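Local coordinates for uncharacterized protein (Nostoc punctiforme, PDB 2QDR), which is of unknown function but has a double-stranded beta-helix fold of the cupin type and is probably a dioxygenase, at residues 213-221 with 282-290; 233-244 with 259-270. All blocks are in the same frame, centred on the assembly; numbering follows the deposited sequence.

Interaction 1: 213-221 with 282-290; sequences DINGGGVWL and FVRVDRDLS
G218 and W220 meet V285 and V283 as the hydrogen-bonded pairs of two antiparallel strands, and every backbone N and O of these four residues that faces the other strand has its mate. G218 N gives to V285 O at 2.7 Å and V285 N returns to G218 O at 2.9 Å; W220 N reaches V283 O at 3.0 Å, a nearly straight bond (170°), and W220 O takes V283 N. Between them V219 and R284 form a non-hydrogen-bonded pair, and their outward backbone groups bond to L210 and R211 on one flank and to E241 on the other. On that face V219 CG1 touches F282 CZ at 3.4 Å, while V219 CG2 lies alongside the aliphatic part of R284. The R284 guanidinium, a buried charge, is answered beyond both segments by salt bridges to E114 and E241. W220 points to the opposite face, with CG between its backbone N and carbonyl carbon (chi1 63°), a torsion that lays the indole back across the neighbouring strand. V283 CB sits off-centre over the five-membered ring of W220, 4.1 Å from its centroid, and V285 CG2 meets W220 CH2 at 3.6 Å. Were W220 an alanine, V283 and V285 would probably lose this aromatic cover and K207 its cation-pi partner. Further along, the D288 carboxylate closes an Asx turn: OD1 accepts S290 N and OG from the same face of its plane. Adjacent antiparallel strands of this kind build the wall of a cupin double-stranded beta-helix.

Interaction 2: 233-244 with 259-270; sequences QMIQPYNEEGYC and DHYWYCPSFSTL
W262 CG stands between its backbone N and carbonyl carbon (chi1 66°), which turns the indole back over G242; E241 CG takes the same position (chi1 68°), and its extended chain runs to Y261 on the other face of the sheet. G242 CA lies over the six-membered ring of W262, 3.6 Å from the centroid, and the backbone from E241 C to Y243 N continues across that ring face; the glycine has no side chain to hold the indole off. At the ring's edge NE1 gives a weak hydrogen bond to E240 OE2, whose carboxylate plane stands 74° from the indole. An unidentified ligand lies about 3 Å from the nearest atom of the W262 side chain. Opposite, Y261 OH donates to E241 OE1, which lies in the ring plane, and both groups have further partners, Y261 in T85 and E241 in T93. Y243 OH reaches D259 OD1 at 3.0 Å from above the carboxylate plane. Strands 240-244 and 260-264 run antiparallel; next to this pair, 233-236, which precedes 240-244, and 268-270, which follows 260-264, pair antiparallel in a second sheet. Such paired strands stepping from one sheet to the other are characteristic of the jelly-roll of cupins. At the step, P237 centres an inverse gamma turn and P265 to S268 form a type II turn, fastened by F267 N to Q236 O at 2.8 Å and by S268 OG to P265 O at 2.6 Å. P237 CA sits over one face of the F267 ring, and P237 CB touches F267 CE1 at 3.4 Å. N239 OD1 receives two weak bonds, from S266 N and S266 OG. Beyond the step, M234 N and L270 O pair at 2.8 Å, and T269 OG1 bonds to W127 of a neighbouring subunit.

How the interactions relate
From the N terminus, the chain passes through 213-221 first, then 233-244, 259-270 and finally 282-290. Interaction 2 closes the shorter loop, with 14 residues between its segments, and is nested inside the 60-residue loop that interaction 1 closes. The two loops do not cross. Strand 279-285 joins them: it lies between 218-224 and 240-245, so the contacts are neighbours across one seven-stranded sheet, with F282 N probably hydrogen-bonded to Y243 O. Y238 also packs against V285 and L289. The strand pairing of interaction 1 lies in that sheet, whereas interaction 2 extends from it into the sheet containing strands 233-236 and 268-275, tying together two sheets of the fold.

Interaction 1: 213-221 with 282-290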
loop_
_atom_site.group_PDB
_atom_site.type_symbol
_atom_site.label_atom_id
_atom_site.label_comp_id
_atom_site.label_asym_id
_atom_site.label_seq_id
_atom_site.Cartn_x
_atom_site.Cartn_y
_atom_site.Cartn_z
ATOM N N ASP A 213 -25.092 -6.731 -10.035
ATOM C CA ASP A 213 -26.279 -5.929 -10.419
ATOM C C ASP A 213 -25.930 -4.483 -10.547
ATOM O O ASP A 213 -24.863 -4.053 -10.105
ATOM C CB ASP A 213 -27.374 -5.926 -9.334
ATOM C CG ASP A 213 -28.007 -7.263 -9.098
ATOM O OD1 ASP A 213 -28.141 -8.058 -10.048
ATOM O OD2 ASP A 213 -28.449 -7.484 -7.949
ATOM N N ILE A 214 -26.855 -3.717 -11.113
ATOM C CA ILE A 214 -26.692 -2.277 -11.206
ATOM C C ILE A 214 -26.840 -1.715 -9.752
ATOM O O ILE A 214 -26.294 -0.651 -9.440
ATOM C CB ILE A 214 -27.672 -1.648 -12.230
ATOM C CG1 ILE A 214 -27.180 -0.247 -12.662
ATOM C CG2 ILE A 214 -29.122 -1.656 -11.677
ATOM C CD1 ILE A 214 -27.840 0.299 -13.944
ATOM N N ASN A 215 -27.571 -2.441 -8.889
ATOM C CA ASN A 215 -27.753 -2.121 -7.464
ATOM C C ASN A 215 -26.652 -2.658 -6.525
ATOM O O ASN A 215 -26.720 -2.427 -5.311
ATOM C CB ASN A 215 -29.097 -2.675 -6.962
ATOM C CG ASN A 215 -30.305 -2.011 -7.613
ATOM O OD1 ASN A 215 -30.242 -0.867 -8.079
ATOM N ND2 ASN A 215 -31.438 -2.718 -7.591
ATOM N N GLY A 216 -25.653 -3.374 -7.051
ATOM C CA GLY A 216 -24.568 -3.925 -6.221
ATOM C C GLY A 216 -24.758 -5.352 -5.721
ATOM O O GLY A 216 -23.823 -5.930 -5.140
ATOM N N GLY A 217 -25.951 -5.929 -5.918
ATOM C CA GLY A 217 -26.209 -7.327 -5.549
ATOM C C GLY A 217 -25.512 -8.200 -6.590
ATOM O O GLY A 217 -24.999 -7.690 -7.581
ATOM N N GLY A 218 -25.469 -9.507 -6.392
ATOM C CA GLY A 218 -24.805 -10.343 -7.383
ATOM C C GLY A 218 -24.685 -11.822 -7.125
ATOM O O GLY A 218 -25.347 -12.372 -6.255
ATOM N N VAL A 219 -23.828 -12.440 -7.930
ATOM C CA VAL A 219 -23.544 -13.848 -7.890
ATOM C C VAL A 219 -22.057 -14.011 -7.735
ATOM O O VAL A 219 -21.289 -13.290 -8.388
ATOM C CB VAL A 219 -23.884 -14.510 -9.223
ATOM C CG1 VAL A 219 -23.849 -16.040 -9.091
ATOM C CG2 VAL A 219 -25.232 -14.054 -9.695
ATOM N N TRP A 220 -21.644 -14.961 -6.905
ATOM C CA TRP A 220 -20.219 -15.240 -6.710
ATOM C C TRP A 220 -19.984 -16.590 -6.070
ATOM O O TRP A 220 -20.904 -17.188 -5.528
ATOM C CB TRP A 220 -19.546 -14.177 -5.831
ATOM C CG TRP A 220 -20.070 -14.096 -4.432
ATOM C CD1 TRP A 220 -19.755 -14.916 -3.378
ATOM C CD2 TRP A 220 -20.953 -13.107 -3.915
ATOM N NE1 TRP A 220 -20.423 -14.517 -2.249
ATOM C CE2 TRP A 220 -21.167 -13.407 -2.549
ATOM C CE3 TRP A 220 -21.590 -11.995 -4.470
ATOM C CZ2 TRP A 220 -21.986 -12.630 -1.730
ATOM C CZ3 TRP A 220 -22.412 -11.229 -3.658
ATOM C CH2 TRP A 220 -22.597 -11.549 -2.297
ATOM N N LEU A 221 -18.741 -17.043 -6.161
ATOM C CA LEU A 221 -18.275 -18.269 -5.541
ATOM C C LEU A 221 -17.529 -17.823 -4.312
ATOM O O LEU A 221 -16.771 -16.852 -4.390
ATOM C CB LEU A 221 -17.369 -19.100 -6.451
ATOM C CG LEU A 221 -18.041 -20.131 -7.362
ATOM C CD1 LEU A 221 -19.321 -19.622 -8.004
ATOM C CD2 LEU A 221 -17.050 -20.599 -8.411
ATOM N N PHE A 282 -21.592 -21.737 -4.027
ATOM C CA PHE A 282 -22.196 -20.863 -5.028
ATOM C C PHE A 282 -23.156 -20.010 -4.224
ATOM O O PHE A 282 -24.004 -20.563 -3.523
ATOM C CB PHE A 282 -22.954 -21.648 -6.092
ATOM C CG PHE A 282 -23.689 -20.792 -7.095
ATOM C CD1 PHE A 282 -23.069 -20.373 -8.260
ATOM C CD2 PHE A 282 -25.027 -20.440 -6.893
ATOM C CE1 PHE A 282 -23.758 -19.597 -9.204
ATOM C CE2 PHE A 282 -25.720 -19.671 -7.833
ATOM C CZ PHE A 282 -25.081 -19.244 -8.986
ATOM N N VAL A 283 -23.018 -18.688 -4.294
ATOM C CA VAL A 283 -23.866 -17.779 -3.524
ATOM C C VAL A 283 -24.475 -16.721 -4.415
ATOM O O VAL A 283 -23.843 -16.288 -5.378
ATOM C CB VAL A 283 -23.057 -17.070 -2.420
ATOM C CG1 VAL A 283 -23.973 -16.227 -1.518
ATOM C CG2 VAL A 283 -22.298 -18.087 -1.594
ATOM N N ARG A 284 -25.682 -16.285 -4.066
ATOM C CA ARG A 284 -26.379 -15.264 -4.818
ATOM C C ARG A 284 -27.116 -14.355 -3.806
ATOM O O ARG A 284 -27.887 -14.846 -2.991
ATOM C CB ARG A 284 -27.258 -15.971 -5.846
ATOM C CG ARG A 284 -27.774 -15.088 -6.913
ATOM C CD ARG A 284 -28.118 -15.835 -8.197
ATOM N NE ARG A 284 -29.288 -16.706 -8.133
ATOM C CZ ARG A 284 -30.516 -16.414 -8.568
ATOM N NH1 ARG A 284 -30.817 -15.244 -9.121
ATOM N NH2 ARG A 284 -31.476 -17.318 -8.465
ATOM N N VAL A 285 -26.828 -13.045 -3.839
ATOM C CA VAL A 285 -27.377 -12.031 -2.907
ATOM C C VAL A 285 -27.929 -10.823 -3.653
ATOM O O VAL A 285 -27.251 -10.305 -4.529
ATOM C CB VAL A 285 -26.265 -11.571 -1.905
ATOM C CG1 VAL A 285 -26.744 -10.471 -0.971
ATOM C CG2 VAL A 285 -25.764 -12.738 -1.083
ATOM N N ASP A 286 -29.113 -10.333 -3.263
ATOM C CA ASP A 286 -29.778 -9.195 -3.959
ATOM C C ASP A 286 -29.559 -7.805 -3.329
ATOM O O ASP A 286 -30.399 -6.916 -3.486
ATOM C CB ASP A 286 -31.293 -9.475 -4.135
ATOM C CG ASP A 286 -32.116 -9.364 -2.834
ATOM O OD1 ASP A 286 -31.565 -9.318 -1.714
ATOM O OD2 ASP A 286 -33.361 -9.313 -2.956
ATOM N N ARG A 287 -28.428 -7.605 -2.656
ATOM C CA ARG A 287 -28.126 -6.320 -2.024
ATOM C C ARG A 287 -26.629 -6.103 -1.944
ATOM O O ARG A 287 -25.877 -7.059 -1.832
ATOM C CB ARG A 287 -28.727 -6.251 -0.615
ATOM C CG ARG A 287 -28.478 -4.920 0.081
ATOM C CD ARG A 287 -29.229 -4.755 1.357
ATOM N NE ARG A 287 -29.085 -3.382 1.822
ATOM C CZ ARG A 287 -29.790 -2.801 2.796
ATOM N NH1 ARG A 287 -30.752 -3.445 3.450
ATOM N NH2 ARG A 287 -29.543 -1.527 3.095
ATOM N N ASP A 288 -26.214 -4.836 -2.005
ATOM C CA ASP A 288 -24.819 -4.452 -1.909
ATOM C C ASP A 288 -24.420 -4.515 -0.446
ATOM O O ASP A 288 -24.890 -3.696 0.359
ATOM C CB ASP A 288 -24.628 -3.034 -2.453
ATOM C CG ASP A 288 -23.174 -2.559 -2.425
ATOM O OD1 ASP A 288 -22.243 -3.342 -2.134
ATOM O OD2 ASP A 288 -22.956 -1.370 -2.709
ATOM N N LEU A 289 -23.527 -5.444 -0.101
ATOM C CA LEU A 289 -23.074 -5.600 1.290
ATOM C C LEU A 289 -21.819 -4.788 1.656
ATOM O O LEU A 289 -21.220 -5.041 2.701
ATOM C CB LEU A 289 -22.854 -7.083 1.609
ATOM C CG LEU A 289 -23.991 -8.045 1.235
ATOM C CD1 LEU A 289 -23.685 -9.439 1.790
ATOM C CD2 LEU A 289 -25.340 -7.580 1.734
ATOM N N SER A 290 -21.423 -3.823 0.825
ATOM C CA SER A 290 -20.258 -2.980 1.109
ATOM C C SER A 290 -20.621 -1.843 2.065
ATOM O O SER A 290 -19.763 -1.313 2.773
ATOM C CB SER A 290 -19.711 -2.380 -0.180
ATOM O OG SER A 290 -20.683 -1.540 -0.778
#

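Interaction 2: 233-244 with 259-270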
loop_
_atom_site.group_PDB
_atom_site.type_symbol
_atom_site.label_atom_id
_atom_site.label_comp_id
_atom_site.label_asym_id
_atom_site.label_seq_id
_atom_site.Cartn_x
_atom_site.Cartn_y
_atom_site.Cartn_z
ATOM N N GLN A 233 -23.551 -14.620 15.510
ATOM C CA GLN A 233 -24.680 -14.834 14.621
ATOM C C GLN A 233 -24.677 -13.637 13.682
ATOM O O GLN A 233 -23.944 -12.672 13.923
ATOM C CB GLN A 233 -26.012 -14.920 15.365
ATOM C CG GLN A 233 -26.059 -16.024 16.410
ATOM C CD GLN A 233 -27.413 -16.151 17.087
ATOM O OE1 GLN A 233 -28.465 -16.084 16.448
ATOM N NE2 GLN A 233 -27.387 -16.391 18.386
HETATM N N MSE A 234 -25.483 -13.695 12.622
HETATM C CA MSE A 234 -25.568 -12.596 11.652
HETATM C C MSE A 234 -26.986 -12.236 11.222
HETATM O O MSE A 234 -27.703 -13.057 10.657
HETATM C CB MSE A 234 -24.794 -12.930 10.388
HETATM C CG MSE A 234 -23.300 -13.046 10.561
HETATM SE SE MSE A 234 -22.590 -13.585 8.822
HETATM C CE MSE A 234 -20.903 -13.978 9.276
ATOM N N ILE A 235 -27.361 -10.991 11.475
ATOM C CA ILE A 235 -28.651 -10.478 11.070
ATOM C C ILE A 235 -28.386 -10.030 9.624
ATOM O O ILE A 235 -27.523 -9.179 9.372
ATOM C CB ILE A 235 -29.146 -9.361 11.988
ATOM C CG1 ILE A 235 -29.261 -9.890 13.426
ATOM C CG2 ILE A 235 -30.483 -8.816 11.461
ATOM C CD1 ILE A 235 -29.485 -8.839 14.472
ATOM N N GLN A 236 -29.093 -10.653 8.686
ATOM C CA GLN A 236 -28.924 -10.399 7.263
ATOM C C GLN A 236 -30.110 -9.657 6.647
ATOM O O GLN A 236 -31.050 -10.303 6.181
ATOM C CB GLN A 236 -28.690 -11.738 6.542
ATOM C CG GLN A 236 -27.374 -12.417 6.951
ATOM C CD GLN A 236 -27.044 -13.688 6.156
ATOM O OE1 GLN A 236 -27.808 -14.125 5.298
ATOM N NE2 GLN A 236 -25.892 -14.285 6.451
ATOM N N PRO A 237 -30.100 -8.302 6.642
ATOM C CA PRO A 237 -31.199 -7.519 6.034
ATOM C C PRO A 237 -31.197 -7.545 4.488
ATOM O O PRO A 237 -31.160 -6.502 3.844
ATOM C CB PRO A 237 -30.938 -6.106 6.585
ATOM C CG PRO A 237 -29.494 -6.047 6.664
ATOM C CD PRO A 237 -29.131 -7.392 7.267
ATOM N N TYR A 238 -31.290 -8.738 3.910
ATOM C CA TYR A 238 -31.257 -8.928 2.469
ATOM C C TYR A 238 -31.574 -10.380 2.151
ATOM O O TYR A 238 -31.520 -11.220 3.046
ATOM C CB TYR A 238 -29.871 -8.556 1.911
ATOM C CG TYR A 238 -28.713 -9.275 2.596
ATOM C CD1 TYR A 238 -28.259 -10.509 2.130
ATOM C CD2 TYR A 238 -28.082 -8.729 3.708
ATOM C CE1 TYR A 238 -27.211 -11.170 2.750
ATOM C CE2 TYR A 238 -27.029 -9.393 4.332
ATOM C CZ TYR A 238 -26.595 -10.607 3.846
ATOM O OH TYR A 238 -25.554 -11.264 4.459
ATOM N N ASN A 239 -31.910 -10.673 0.896
ATOM C CA ASN A 239 -32.189 -12.047 0.478
ATOM C C ASN A 239 -30.911 -12.680 -0.020
ATOM O O ASN A 239 -30.134 -12.026 -0.718
ATOM C CB ASN A 239 -33.240 -12.116 -0.621
ATOM C CG ASN A 239 -34.588 -11.611 -0.178
ATOM O OD1 ASN A 239 -35.100 -11.996 0.870
ATOM N ND2 ASN A 239 -35.207 -10.786 -1.017
ATOM N N GLU A 240 -30.704 -13.949 0.338
ATOM C CA GLU A 240 -29.535 -14.735 -0.052
ATOM C C GLU A 240 -29.905 -16.200 -0.230
ATOM O O GLU A 240 -30.760 -16.724 0.495
ATOM C CB GLU A 240 -28.438 -14.646 1.016
ATOM C CG GLU A 240 -27.189 -15.583 0.822
ATOM C CD GLU A 240 -26.207 -15.545 1.999
ATOM O OE1 GLU A 240 -26.253 -14.599 2.818
ATOM O OE2 GLU A 240 -25.375 -16.472 2.105
ATOM N N GLU A 241 -29.279 -16.846 -1.210
ATOM C CA GLU A 241 -29.466 -18.271 -1.432
ATOM C C GLU A 241 -28.112 -18.788 -1.833
ATOM O O GLU A 241 -27.259 -18.010 -2.239
ATOM C CB GLU A 241 -30.497 -18.611 -2.502
ATOM C CG GLU A 241 -30.143 -18.241 -3.939
ATOM C CD GLU A 241 -31.146 -18.805 -4.957
ATOM O OE1 GLU A 241 -32.290 -19.151 -4.605
ATOM O OE2 GLU A 241 -30.778 -18.900 -6.128
ATOM N N GLY A 242 -27.915 -20.091 -1.720
ATOM C CA GLY A 242 -26.649 -20.673 -2.120
ATOM C C GLY A 242 -26.661 -22.177 -2.176
ATOM O O GLY A 242 -27.578 -22.809 -1.652
ATOM N N TYR A 243 -25.631 -22.733 -2.816
ATOM C CA TYR A 243 -25.481 -24.170 -2.997
ATOM C C TYR A 243 -24.056 -24.552 -2.659
ATOM O O TYR A 243 -23.120 -23.870 -3.083
ATOM C CB TYR A 243 -25.789 -24.498 -4.439
ATOM C CG TYR A 243 -25.962 -25.955 -4.782
ATOM C CD1 TYR A 243 -24.886 -26.739 -5.149
ATOM C CD2 TYR A 243 -27.231 -26.524 -4.825
ATOM C CE1 TYR A 243 -25.062 -28.072 -5.506
ATOM C CE2 TYR A 243 -27.420 -27.849 -5.186
ATOM C CZ TYR A 243 -26.340 -28.620 -5.529
ATOM O OH TYR A 243 -26.539 -29.947 -5.871
ATOM N N CYS A 244 -23.891 -25.625 -1.888
ATOM C CA CYS A 244 -22.570 -26.105 -1.488
ATOM C C CYS A 244 -22.012 -27.054 -2.543
ATOM O O CYS A 244 -22.601 -28.102 -2.798
ATOM C CB CYS A 244 -22.634 -26.817 -0.143
ATOM S SG CYS A 244 -21.054 -27.581 0.271
ATOM N N ASP A 259 -23.920 -30.565 -2.255
ATOM C CA ASP A 259 -25.303 -30.653 -2.766
ATOM C C ASP A 259 -26.405 -30.109 -1.814
ATOM O O ASP A 259 -27.583 -30.242 -2.123
ATOM C CB ASP A 259 -25.650 -32.074 -3.307
ATOM C CG ASP A 259 -24.719 -32.525 -4.435
ATOM O OD1 ASP A 259 -24.235 -31.695 -5.231
ATOM O OD2 ASP A 259 -24.495 -33.738 -4.549
ATOM N N HIS A 260 -26.028 -29.485 -0.692
ATOM C CA HIS A 260 -27.015 -28.870 0.215
ATOM C C HIS A 260 -27.235 -27.445 -0.273
ATOM O O HIS A 260 -26.326 -26.811 -0.805
ATOM C CB HIS A 260 -26.581 -28.891 1.676
ATOM C CG HIS A 260 -26.706 -30.237 2.324
ATOM N ND1 HIS A 260 -27.563 -30.474 3.378
ATOM C CD2 HIS A 260 -26.147 -31.431 2.017
ATOM C CE1 HIS A 260 -27.480 -31.745 3.729
ATOM N NE2 HIS A 260 -26.635 -32.349 2.913
ATOM N N TYR A 261 -28.451 -26.958 -0.100
ATOM C CA TYR A 261 -28.840 -25.623 -0.525
ATOM C C TYR A 261 -29.476 -24.834 0.606
ATOM O O TYR A 261 -30.004 -25.419 1.558
ATOM C CB TYR A 261 -29.825 -25.768 -1.687
ATOM C CG TYR A 261 -30.570 -24.520 -2.123
ATOM C CD1 TYR A 261 -31.769 -24.182 -1.521
ATOM C CD2 TYR A 261 -30.098 -23.709 -3.145
ATOM C CE1 TYR A 261 -32.468 -23.078 -1.891
ATOM C CE2 TYR A 261 -30.802 -22.580 -3.538
ATOM C CZ TYR A 261 -31.995 -22.277 -2.903
ATOM O OH TYR A 261 -32.728 -21.172 -3.254
ATOM N N TRP A 262 -29.412 -23.510 0.512
ATOM C CA TRP A 262 -30.044 -22.664 1.514
ATOM C C TRP A 262 -30.781 -21.475 0.902
ATOM O O TRP A 262 -30.571 -21.119 -0.259
ATOM C CB TRP A 262 -29.036 -22.175 2.554
ATOM C CG TRP A 262 -27.993 -21.263 2.085
ATOM C CD1 TRP A 262 -28.049 -19.906 2.046
ATOM C CD2 TRP A 262 -26.692 -21.627 1.648
ATOM N NE1 TRP A 262 -26.864 -19.397 1.587
ATOM C CE2 TRP A 262 -26.014 -20.435 1.324
ATOM C CE3 TRP A 262 -26.038 -22.851 1.466
ATOM C CZ2 TRP A 262 -24.705 -20.428 0.854
ATOM C CZ3 TRP A 262 -24.753 -22.842 0.990
ATOM C CH2 TRP A 262 -24.093 -21.640 0.691
ATOM N N TYR A 263 -31.667 -20.911 1.719
ATOM C CA TYR A 263 -32.476 -19.756 1.384
ATOM C C TYR A 263 -32.697 -18.969 2.663
ATOM O O TYR A 263 -33.243 -19.486 3.621
ATOM C CB TYR A 263 -33.818 -20.156 0.763
ATOM C CG TYR A 263 -34.729 -18.970 0.537
ATOM C CD1 TYR A 263 -34.496 -18.089 -0.510
ATOM C CD2 TYR A 263 -35.827 -18.730 1.360
ATOM C CE1 TYR A 263 -35.330 -16.993 -0.735
ATOM C CE2 TYR A 263 -36.665 -17.631 1.150
ATOM C CZ TYR A 263 -36.412 -16.766 0.102
ATOM O OH TYR A 263 -37.240 -15.687 -0.115
ATOM N N CYS A 264 -32.255 -17.723 2.663
ATOM C CA CYS A 264 -32.362 -16.846 3.803
ATOM C C CYS A 264 -33.034 -15.568 3.347
ATOM O O CYS A 264 -32.370 -14.725 2.738
ATOM C CB CYS A 264 -30.965 -16.554 4.335
ATOM S SG CYS A 264 -30.046 -18.062 4.709
ATOM N N PRO A 265 -34.346 -15.406 3.626
ATOM C CA PRO A 265 -34.985 -14.175 3.183
ATOM C C PRO A 265 -34.529 -12.989 4.032
ATOM O O PRO A 265 -33.799 -13.164 5.005
ATOM C CB PRO A 265 -36.481 -14.461 3.358
ATOM C CG PRO A 265 -36.544 -15.403 4.471
ATOM C CD PRO A 265 -35.302 -16.272 4.338
ATOM N N SER A 266 -34.959 -11.797 3.656
ATOM C CA SER A 266 -34.566 -10.584 4.362
ATOM C C SER A 266 -34.838 -10.611 5.869
ATOM O O SER A 266 -35.891 -11.042 6.301
ATOM C CB SER A 266 -35.236 -9.383 3.712
ATOM O OG SER A 266 -34.766 -9.296 2.378
ATOM N N PHE A 267 -33.828 -10.192 6.631
ATOM C CA PHE A 267 -33.834 -10.097 8.110
ATOM C C PHE A 267 -33.799 -11.449 8.846
ATOM O O PHE A 267 -34.312 -11.561 9.954
ATOM C CB PHE A 267 -34.988 -9.200 8.622
ATOM C CG PHE A 267 -35.023 -7.846 7.964
ATOM C CD1 PHE A 267 -34.127 -6.850 8.347
ATOM C CD2 PHE A 267 -35.952 -7.565 6.952
ATOM C CE1 PHE A 267 -34.148 -5.597 7.729
ATOM C CE2 PHE A 267 -35.982 -6.309 6.335
ATOM C CZ PHE A 267 -35.073 -5.327 6.723
ATOM N N SER A 268 -33.164 -12.450 8.238
ATOM C CA SER A 268 -32.989 -13.753 8.864
ATOM C C SER A 268 -31.815 -13.609 9.817
ATOM O O SER A 268 -30.951 -12.770 9.604
ATOM C CB SER A 268 -32.671 -14.832 7.840
ATOM O OG SER A 268 -33.694 -14.959 6.885
ATOM N N THR A 269 -31.788 -14.423 10.858
ATOM C CA THR A 269 -30.719 -14.383 11.853
ATOM C C THR A 269 -29.931 -15.682 11.734
ATOM O O THR A 269 -30.301 -16.702 12.324
ATOM C CB THR A 269 -31.295 -14.170 13.255
ATOM O OG1 THR A 269 -32.074 -12.970 13.257
ATOM C CG2 THR A 269 -30.171 -14.065 14.299
ATOM N N LEU A 270 -28.849 -15.639 10.960
ATOM C CA LEU A 270 -28.032 -16.830 10.722
ATOM C C LEU A 270 -27.141 -17.210 11.899
ATOM O O LEU A 270 -26.420 -16.355 12.415
ATOM C CB LEU A 270 -27.170 -16.686 9.453
ATOM C CG LEU A 270 -27.909 -16.931 8.124
ATOM C CD1 LEU A 270 -28.194 -18.432 7.893
ATOM C CD2 LEU A 270 -29.214 -16.118 7.988
#